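PDB 3PBP: nucleoporin NUP82 from Saccharomyces cerevisiae, which serves as a structural component of the nuclear pore complex and, through the N-terminal domain studied here, interacts with the nucleoporin NUP116. Local coordinates for residues L79-L82 against E87-V90; F109-Y114 against D155-Q160; N41-Y46 against F89-P94. The protein carries 1 engineered substitution. One frame throughout, in Å; residues are numbered along the deposited sequence.

Overall arrangement
From the N terminus, segment 41-46, which leads into and runs along strand 42-47, is met by 89-94, closing contact 3 over 42 intervening residues. Contact 1 forms within the end of that loop: 79-82 turns back as a hairpin onto 87-90, so the two contacts share Phe-89 and Val-90, and their centres lie about 10 Å apart. Contact 2 follows in series, closing when 155-160 reaches 109-114, the strand beside 87-92. In this beta-propeller, contact 1 is internal to the four-stranded blade 70-115, while contact 3 ties that blade to the preceding one and contact 2 to the following one.

Contact 1: residues L79-L82 against E87-V90; sequences LLCL and EIFV
Leu-82 and Phe-89 form the hydrogen-bonded pair of this antiparallel contact. Leu-82 N donates to Phe-89 O at 2.9 Å, and Phe-89 N returns a bond to Leu-82 O at 2.7 Å, with angles at the hydrogen of 150° and 156°. Phe-89 O also receives the CA-H of Cys-81, its CA lying 3.2 Å away, so one carbonyl serves two adjacent residues. One step along, Cys-81 faces Val-90 as a non-hydrogen-bonded pair, and Val-90 CA-H points to Leu-80 O (CA to O 3.3 Å).

The hairpin 79-83/87-92 supplies the two middle strands of a propeller blade, as its order between 70-73 and 110-115 indicates. The side chains alternate between two faces. On one, Cys-81 SG stands anti to its backbone N (chi1 -175°), a setting that brings it across the strands to the Ile-88 CG2 methyl at 3.6 Å and also to Val-90 CG2 at 4.1 Å. Leu-79 CD1 meets the second methyl of the valine, CG1, at 4.1 Å. On the other face lie Leu-82 and Phe-89: the phenylalanine ring has the backbone atom Leu-82 O at its edge, in plane, and Leu-82 CD1 comes within 4.3 Å of Phe-89 CB.

Beyond the pair, Cys-81 bonds through its backbone to Ile-72 and Ile-88 to Tyr-114, which fixes both strands in the sheet. Val-130 and Phe-132 of the next blade pack against Cys-81. On the neighbouring strand 110-115, the His-113 ring meets that of Phe-89 edge-to-face, and Asn-84 OD1 accepts from Glu-87 N at the hairpin turn.

Contact 2: residues F109-Y114 against D155-Q160; sequences FQIFHY and DILNSQ
Ile-111 and Phe-112 meet Ile-156 where a blade's edge strand carries a classic beta bulge: both residues of the strand face Val-90, and both turn their CB toward the 155-160 loop. That loop follows strand 151-155 of the next propeller blade, so the contact is an inter-blade one, made by apolar side chains.

Ile-156 packs against both bulge residues from the loop side. Its chi1 of -78° puts CG1 anti to the carbonyl carbon and CG2 anti to the backbone N, and each branch has its own work. The CG2 methyl faces the Ile-111 CG2 methyl at 3.3 Å and also lies 4.0 Å from Phe-112 CB. The CG1 methylene runs by the root of the aromatic side chain, 4.2 Å from Phe-112 CG. Phe-112 crosses the isoleucine at about a right angle; with CG anti to the backbone N (chi1 172°), its ring extends past the loop backbone, where CD1 approaches Ile-156 CA to 4.0 Å. Ile-111 uses the same CG2 methyl a second time, against Leu-157 CD2 at 3.8 Å, and these two side chains pass obliquely.

Replacing Ile-156 by an alanine is likely to open a gap between the blades, since everything beyond CB is removed, and would leave Ile-111 CG2 and the Phe-112 CB without their chief partner from this loop.

Ile-142 of strand 141-146 touches both Phe-112 and Ile-156, extending the apolar cluster into the following blade. The loop's shape is set by a type I beta turn from Asp-155 to Asn-158, overlaid by an Asx turn in which Asp-155 OD1 accepts from Leu-157 N at 3.0 Å.

Contact 3: residues N41-Y46 against F89-P94; sequences NIIRWY and FVMEVP
Trp-45 is the chief side chain here, reaching from strand 42-47 to the residues that follow strand 87-92. Its CB touches Val-93 CG1 at 3.7 Å, and the same methyl stays near CG, 3.9 Å away, as the valine and tryptophan side chains run alongside one another, pointing opposite ways. With chi1 at 65°, CG lies between the backbone N and the carbonyl carbon, and the indole is directed over Pro-94.

From there the benzene half takes over. CE3 lies 3.8 Å from Pro-94 CD, and at the far rim CH2 meets Pro-94 CG at 3.5 Å, while CZ2 meets CB. Pro-94 CD is 3.7 Å from the centroid of the six-membered ring and only 11° off its normal, which defines a CH-pi contact over one face. NE1 is close to Pro-94 O, but the angle is too poor for a hydrogen bond.

A smaller apolar touch lies beside it: Ile-43 CD1 reaches the selenium, SE, of selenomethionine Met-91 at 4.2 Å.

Around this core, Trp-45 also meets the rings of His-55 and, edge-to-face, Trp-95. Pro-94 rests on Leu-57 of strand 55-58, the edge partner of 42-47, and Val-93 on Leu-80 of strand 79-83, so Val-93 and Pro-94, just after strand 87-92, pack between their own propeller blade and the sheet of strand 42-47.

Contact 1: residues L79-L82 against E87-V90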
loop_
_atom_site.group_PDB
_atom_site.type_symbol
_atom_site.label_atom_id
_atom_site.label_comp_id
_atom_site.label_asym_id
_atom_site.label_seq_id
_atom_site.Cartn_x
_atom_site.Cartn_y
_atom_site.Cartn_z
ATOM N N LEU A 79 18.140 -9.234 -9.781
ATOM C CA LEU A 79 17.990 -7.872 -10.248
ATOM C C LEU A 79 18.197 -6.796 -9.173
ATOM O O LEU A 79 17.908 -6.996 -7.982
ATOM C CB LEU A 79 16.604 -7.678 -10.851
ATOM C CG LEU A 79 16.198 -8.520 -12.041
ATOM C CD1 LEU A 79 14.850 -8.006 -12.558
ATOM C CD2 LEU A 79 17.268 -8.436 -13.104
ATOM N N LEU A 80 18.703 -5.649 -9.628
ATOM C CA LEU A 80 18.917 -4.481 -8.789
ATOM C C LEU A 80 18.085 -3.352 -9.402
ATOM O O LEU A 80 17.902 -3.275 -10.620
ATOM C CB LEU A 80 20.385 -4.076 -8.776
ATOM C CG LEU A 80 21.331 -4.997 -8.017
ATOM C CD1 LEU A 80 22.735 -4.437 -8.150
ATOM C CD2 LEU A 80 20.923 -5.110 -6.538
ATOM N N CYS A 81 17.549 -2.502 -8.543
ATOM C CA CYS A 81 16.764 -1.379 -8.996
ATOM C C CYS A 81 17.345 -0.136 -8.344
ATOM O O CYS A 81 17.318 0.000 -7.118
ATOM C CB CYS A 81 15.304 -1.541 -8.594
ATOM S SG CYS A 81 14.261 -0.233 -9.259
ATOM N N LEU A 82 17.896 0.752 -9.169
ATOM C CA LEU A 82 18.497 1.988 -8.680
ATOM C C LEU A 82 17.596 3.134 -9.127
ATOM O O LEU A 82 17.245 3.244 -10.316
ATOM C CB LEU A 82 19.920 2.144 -9.240
ATOM C CG LEU A 82 20.778 0.874 -9.109
ATOM C CD1 LEU A 82 20.486 -0.021 -10.298
ATOM C CD2 LEU A 82 22.254 1.196 -9.050
ATOM N N GLU A 87 14.175 9.179 -11.889
ATOM C CA GLU A 87 14.306 8.038 -12.777
ATOM C C GLU A 87 14.537 6.698 -12.078
ATOM O O GLU A 87 14.880 6.647 -10.894
ATOM C CB GLU A 87 15.423 8.318 -13.785
ATOM C CG GLU A 87 16.796 8.530 -13.162
ATOM C CD GLU A 87 17.812 9.056 -14.172
ATOM O OE1 GLU A 87 17.660 8.743 -15.381
ATOM O OE2 GLU A 87 18.762 9.771 -13.758
ATOM N N ILE A 88 14.344 5.623 -12.839
ATOM C CA ILE A 88 14.504 4.256 -12.352
ATOM C C ILE A 88 15.362 3.417 -13.311
ATOM O O ILE A 88 15.153 3.439 -14.531
ATOM C CB ILE A 88 13.119 3.542 -12.236
ATOM C CG1 ILE A 88 12.198 4.305 -11.281
ATOM C CG2 ILE A 88 13.306 2.099 -11.765
ATOM C CD1 ILE A 88 10.756 3.783 -11.258
ATOM N N PHE A 89 16.319 2.679 -12.756
ATOM C CA PHE A 89 17.156 1.792 -13.562
ATOM C C PHE A 89 17.018 0.375 -13.021
ATOM O O PHE A 89 16.908 0.179 -11.812
ATOM C CB PHE A 89 18.641 2.148 -13.470
ATOM C CG PHE A 89 19.006 3.443 -14.113
ATOM C CD1 PHE A 89 18.857 4.654 -13.421
ATOM C CD2 PHE A 89 19.538 3.463 -15.398
ATOM C CE1 PHE A 89 19.236 5.865 -13.999
ATOM C CE2 PHE A 89 19.918 4.666 -15.982
ATOM C CZ PHE A 89 19.768 5.871 -15.280
ATOM N N VAL A 90 17.030 -0.614 -13.907
ATOM C CA VAL A 90 16.973 -1.991 -13.463
ATOM C C VAL A 90 18.104 -2.750 -14.152
ATOM O O VAL A 90 18.156 -2.841 -15.384
ATOM C CB VAL A 90 15.623 -2.640 -13.771
ATOM C CG1 VAL A 90 15.666 -4.120 -13.420
ATOM C CG2 VAL A 90 14.540 -1.956 -12.962
#

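Contact 2: residues F109-Y114 against D155-Q160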
loop_
_atom_site.group_PDB
_atom_site.type_symbol
_atom_site.label_atom_id
_atom_site.label_comp_id
_atom_site.label_asym_id
_atom_site.label_seq_id
_atom_site.Cartn_x
_atom_site.Cartn_y
_atom_site.Cartn_z
ATOM N N PHE A 109 23.017 -6.122 -19.728
ATOM C CA PHE A 109 22.636 -6.107 -18.329
ATOM C C PHE A 109 21.820 -4.895 -17.916
ATOM O O PHE A 109 21.402 -4.787 -16.765
ATOM C CB PHE A 109 23.880 -6.242 -17.462
ATOM C CG PHE A 109 24.614 -7.536 -17.680
ATOM C CD1 PHE A 109 23.933 -8.750 -17.612
ATOM C CD2 PHE A 109 25.972 -7.544 -17.979
ATOM C CE1 PHE A 109 24.587 -9.943 -17.838
ATOM C CE2 PHE A 109 26.636 -8.737 -18.208
ATOM C CZ PHE A 109 25.937 -9.941 -18.136
ATOM N N GLN A 110 21.593 -3.982 -18.853
ATOM C CA GLN A 110 20.782 -2.814 -18.573
ATOM C C GLN A 110 19.436 -3.273 -19.087
ATOM O O GLN A 110 19.183 -3.297 -20.290
ATOM C CB GLN A 110 21.284 -1.591 -19.344
ATOM C CG GLN A 110 22.666 -1.115 -18.936
ATOM C CD GLN A 110 22.799 -0.849 -17.432
ATOM O OE1 GLN A 110 22.056 -0.040 -16.852
ATOM N NE2 GLN A 110 23.758 -1.528 -16.795
ATOM N N ILE A 111 18.567 -3.643 -18.162
ATOM C CA ILE A 111 17.273 -4.177 -18.524
ATOM C C ILE A 111 16.089 -3.229 -18.680
ATOM O O ILE A 111 15.207 -3.471 -19.525
ATOM C CB ILE A 111 16.916 -5.286 -17.538
ATOM C CG1 ILE A 111 17.988 -6.369 -17.633
ATOM C CG2 ILE A 111 15.538 -5.841 -17.823
ATOM C CD1 ILE A 111 17.759 -7.533 -16.706
ATOM N N PHE A 112 16.053 -2.151 -17.897
ATOM C CA PHE A 112 14.916 -1.232 -17.978
ATOM C C PHE A 112 15.251 0.156 -17.465
ATOM O O PHE A 112 16.061 0.311 -16.539
ATOM C CB PHE A 112 13.757 -1.813 -17.160
ATOM C CG PHE A 112 12.587 -0.880 -16.988
ATOM C CD1 PHE A 112 11.547 -0.864 -17.915
ATOM C CD2 PHE A 112 12.505 -0.049 -15.871
ATOM C CE1 PHE A 112 10.446 -0.047 -17.739
ATOM C CE2 PHE A 112 11.410 0.774 -15.685
ATOM C CZ PHE A 112 10.372 0.774 -16.627
ATOM N N HIS A 113 14.622 1.164 -18.067
ATOM C CA HIS A 113 14.843 2.534 -17.635
ATOM C C HIS A 113 13.552 3.325 -17.713
ATOM O O HIS A 113 12.702 3.068 -18.569
ATOM C CB HIS A 113 15.894 3.231 -18.485
ATOM C CG HIS A 113 16.100 4.665 -18.108
ATOM N ND1 HIS A 113 16.940 5.053 -17.084
ATOM C CD2 HIS A 113 15.529 5.801 -18.579
ATOM C CE1 HIS A 113 16.876 6.366 -16.942
ATOM N NE2 HIS A 113 16.027 6.843 -17.835
ATOM N N TYR A 114 13.405 4.292 -16.814
ATOM C CA TYR A 114 12.206 5.121 -16.793
ATOM C C TYR A 114 12.481 6.458 -16.115
ATOM O O TYR A 114 13.186 6.519 -15.093
ATOM C CB TYR A 114 11.082 4.413 -16.042
ATOM C CG TYR A 114 9.879 5.289 -15.802
ATOM C CD1 TYR A 114 8.919 5.480 -16.791
ATOM C CD2 TYR A 114 9.731 5.976 -14.596
ATOM C CE1 TYR A 114 7.842 6.335 -16.587
ATOM C CE2 TYR A 114 8.660 6.839 -14.383
ATOM C CZ TYR A 114 7.721 7.016 -15.379
ATOM O OH TYR A 114 6.677 7.888 -15.158
ATOM N N ASP A 155 6.207 -3.340 -16.419
ATOM C CA ASP A 155 6.675 -4.654 -16.782
ATOM C C ASP A 155 8.067 -4.472 -17.382
ATOM O O ASP A 155 8.220 -4.118 -18.551
ATOM C CB ASP A 155 5.769 -5.308 -17.807
ATOM C CG ASP A 155 6.134 -6.771 -18.042
ATOM O OD1 ASP A 155 7.345 -7.089 -18.064
ATOM O OD2 ASP A 155 5.214 -7.603 -18.207
ATOM N N ILE A 156 9.075 -4.699 -16.550
ATOM C CA ILE A 156 10.481 -4.591 -16.918
ATOM C C ILE A 156 10.880 -5.303 -18.220
ATOM O O ILE A 156 11.763 -4.835 -18.940
ATOM C CB ILE A 156 11.342 -5.155 -15.770
ATOM C CG1 ILE A 156 11.437 -4.134 -14.648
ATOM C CG2 ILE A 156 12.699 -5.554 -16.267
ATOM C CD1 ILE A 156 12.302 -4.623 -13.514
ATOM N N LEU A 157 10.232 -6.425 -18.521
ATOM C CA LEU A 157 10.571 -7.210 -19.705
ATOM C C LEU A 157 9.615 -7.135 -20.892
ATOM O O LEU A 157 9.647 -8.017 -21.748
ATOM C CB LEU A 157 10.709 -8.685 -19.317
ATOM C CG LEU A 157 11.576 -9.023 -18.113
ATOM C CD1 LEU A 157 11.554 -10.515 -17.889
ATOM C CD2 LEU A 157 12.986 -8.541 -18.348
ATOM N N ASN A 158 8.774 -6.112 -20.982
ATOM C CA ASN A 158 7.842 -6.086 -22.104
ATOM C C ASN A 158 7.294 -4.705 -22.434
ATOM O O ASN A 158 6.452 -4.178 -21.703
ATOM C CB ASN A 158 6.684 -7.048 -21.809
ATOM C CG ASN A 158 5.935 -7.463 -23.055
ATOM O OD1 ASN A 158 5.353 -6.631 -23.757
ATOM N ND2 ASN A 158 5.941 -8.762 -23.339
ATOM N N SER A 159 7.765 -4.127 -23.541
ATOM C CA SER A 159 7.312 -2.801 -23.970
ATOM C C SER A 159 5.928 -2.853 -24.596
ATOM O O SER A 159 5.294 -1.812 -24.801
ATOM C CB SER A 159 8.289 -2.191 -24.970
ATOM O OG SER A 159 9.532 -1.930 -24.355
ATOM N N GLN A 160 5.470 -4.067 -24.902
ATOM C CA GLN A 160 4.142 -4.276 -25.484
ATOM C C GLN A 160 3.137 -4.324 -24.329
ATOM O O GLN A 160 2.074 -4.940 -24.434
ATOM C CB GLN A 160 4.100 -5.598 -26.250
ATOM C CG GLN A 160 5.368 -5.901 -27.032
ATOM C CD GLN A 160 5.356 -7.302 -27.628
ATOM O OE1 GLN A 160 5.068 -8.282 -26.933
ATOM N NE2 GLN A 160 5.677 -7.403 -28.919
#

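Contact 3: residues N41-Y46 against F89-P94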
loop_
_atom_site.group_PDB
_atom_site.type_symbol
_atom_site.label_atom_id
_atom_site.label_comp_id
_atom_site.label_asym_id
_atom_site.label_seq_id
_atom_site.Cartn_x
_atom_site.Cartn_y
_atom_site.Cartn_z
ATOM N N ASN A 41 30.147 2.923 -8.548
ATOM C CA ASN A 41 29.414 2.587 -9.759
ATOM C C ASN A 41 29.844 1.263 -10.370
ATOM O O ASN A 41 29.808 1.093 -11.587
ATOM C CB ASN A 41 29.542 3.699 -10.795
ATOM C CG ASN A 41 28.988 5.015 -10.294
ATOM O OD1 ASN A 41 27.825 5.109 -9.897
ATOM N ND2 ASN A 41 29.818 6.041 -10.309
ATOM N N ILE A 42 30.254 0.333 -9.513
ATOM C CA ILE A 42 30.643 -0.991 -9.971
ATOM C C ILE A 42 29.907 -2.037 -9.135
ATOM O O ILE A 42 29.797 -1.905 -7.907
ATOM C CB ILE A 42 32.166 -1.257 -9.824
ATOM C CG1 ILE A 42 32.980 -0.123 -10.468
ATOM C CG2 ILE A 42 32.511 -2.604 -10.492
ATOM C CD1 ILE A 42 34.456 -0.204 -10.189
ATOM N N ILE A 43 29.401 -3.070 -9.806
ATOM C CA ILE A 43 28.704 -4.143 -9.129
ATOM C C ILE A 43 29.677 -5.288 -8.911
ATOM O O ILE A 43 30.347 -5.735 -9.839
ATOM C CB ILE A 43 27.530 -4.687 -9.966
ATOM C CG1 ILE A 43 26.555 -3.557 -10.309
ATOM C CG2 ILE A 43 26.819 -5.791 -9.198
ATOM C CD1 ILE A 43 25.428 -3.960 -11.282
ATOM N N ARG A 44 29.776 -5.743 -7.672
ATOM C CA ARG A 44 30.618 -6.884 -7.356
ATOM C C ARG A 44 29.677 -7.987 -6.878
ATOM O O ARG A 44 28.783 -7.741 -6.068
ATOM C CB ARG A 44 31.599 -6.549 -6.248
ATOM C CG ARG A 44 32.730 -5.688 -6.682
ATOM C CD ARG A 44 33.734 -5.544 -5.552
ATOM N NE ARG A 44 34.822 -4.645 -5.919
ATOM C CZ ARG A 44 35.772 -4.225 -5.088
ATOM N NH1 ARG A 44 35.777 -4.623 -3.823
ATOM N NH2 ARG A 44 36.709 -3.392 -5.521
ATOM N N TRP A 45 29.855 -9.198 -7.392
ATOM C CA TRP A 45 29.007 -10.307 -6.988
ATOM C C TRP A 45 29.874 -11.520 -6.730
ATOM O O TRP A 45 30.793 -11.801 -7.484
ATOM C CB TRP A 45 27.952 -10.590 -8.063
ATOM C CG TRP A 45 28.478 -11.062 -9.397
ATOM C CD1 TRP A 45 28.587 -12.353 -9.824
ATOM C CD2 TRP A 45 28.899 -10.245 -10.492
ATOM N NE1 TRP A 45 29.037 -12.392 -11.117
ATOM C CE2 TRP A 45 29.238 -11.111 -11.555
ATOM C CE3 TRP A 45 29.017 -8.861 -10.684
ATOM C CZ2 TRP A 45 29.694 -10.641 -12.791
ATOM C CZ3 TRP A 45 29.473 -8.392 -11.922
ATOM C CH2 TRP A 45 29.802 -9.279 -12.955
ATOM N N TYR A 46 29.586 -12.239 -5.658
ATOM C CA TYR A 46 30.387 -13.401 -5.330
ATOM C C TYR A 46 29.525 -14.471 -4.700
ATOM O O TYR A 46 28.789 -14.199 -3.751
ATOM C CB TYR A 46 31.493 -12.968 -4.371
ATOM C CG TYR A 46 32.288 -14.058 -3.703
ATOM C CD1 TYR A 46 33.251 -14.790 -4.399
ATOM C CD2 TYR A 46 32.127 -14.308 -2.349
ATOM C CE1 TYR A 46 34.047 -15.742 -3.749
ATOM C CE2 TYR A 46 32.906 -15.250 -1.691
ATOM C CZ TYR A 46 33.864 -15.962 -2.389
ATOM O OH TYR A 46 34.625 -16.888 -1.706
ATOM N N PHE A 89 16.319 2.679 -12.756
ATOM C CA PHE A 89 17.156 1.792 -13.562
ATOM C C PHE A 89 17.018 0.375 -13.021
ATOM O O PHE A 89 16.908 0.179 -11.812
ATOM C CB PHE A 89 18.641 2.148 -13.470
ATOM C CG PHE A 89 19.006 3.443 -14.113
ATOM C CD1 PHE A 89 18.857 4.654 -13.421
ATOM C CD2 PHE A 89 19.538 3.463 -15.398
ATOM C CE1 PHE A 89 19.236 5.865 -13.999
ATOM C CE2 PHE A 89 19.918 4.666 -15.982
ATOM C CZ PHE A 89 19.768 5.871 -15.280
ATOM N N VAL A 90 17.030 -0.614 -13.907
ATOM C CA VAL A 90 16.973 -1.991 -13.463
ATOM C C VAL A 90 18.104 -2.750 -14.152
ATOM O O VAL A 90 18.156 -2.841 -15.384
ATOM C CB VAL A 90 15.623 -2.640 -13.771
ATOM C CG1 VAL A 90 15.666 -4.120 -13.420
ATOM C CG2 VAL A 90 14.540 -1.956 -12.962
HETATM N N MSE A 91 19.022 -3.272 -13.341
HETATM C CA MSE A 91 20.167 -4.011 -13.841
HETATM C C MSE A 91 20.177 -5.458 -13.403
HETATM O O MSE A 91 19.749 -5.794 -12.301
HETATM C CB MSE A 91 21.447 -3.342 -13.386
HETATM C CG MSE A 91 21.690 -2.037 -14.076
HETATM SE SE MSE A 91 23.205 -1.080 -13.356
HETATM C CE MSE A 91 22.657 0.733 -13.780
ATOM N N GLU A 92 20.697 -6.307 -14.279
ATOM C CA GLU A 92 20.780 -7.730 -14.026
ATOM C C GLU A 92 22.155 -8.085 -13.484
ATOM O O GLU A 92 23.159 -7.811 -14.133
ATOM C CB GLU A 92 20.522 -8.476 -15.334
ATOM C CG GLU A 92 20.423 -9.978 -15.214
ATOM C CD GLU A 92 20.016 -10.636 -16.522
ATOM O OE1 GLU A 92 20.837 -10.672 -17.463
ATOM O OE2 GLU A 92 18.862 -11.113 -16.615
ATOM N N VAL A 93 22.215 -8.666 -12.287
ATOM C CA VAL A 93 23.503 -9.081 -11.721
ATOM C C VAL A 93 23.974 -10.227 -12.623
ATOM O O VAL A 93 23.278 -11.232 -12.776
ATOM C CB VAL A 93 23.353 -9.585 -10.282
ATOM C CG1 VAL A 93 24.667 -10.117 -9.790
ATOM C CG2 VAL A 93 22.885 -8.461 -9.396
ATOM N N PRO A 94 25.161 -10.090 -13.235
ATOM C CA PRO A 94 25.731 -11.095 -14.141
ATOM C C PRO A 94 26.135 -12.437 -13.543
ATOM O O PRO A 94 27.226 -12.930 -13.816
ATOM C CB PRO A 94 26.928 -10.368 -14.754
ATOM C CG PRO A 94 26.646 -8.908 -14.490
ATOM C CD PRO A 94 26.065 -8.945 -13.120
#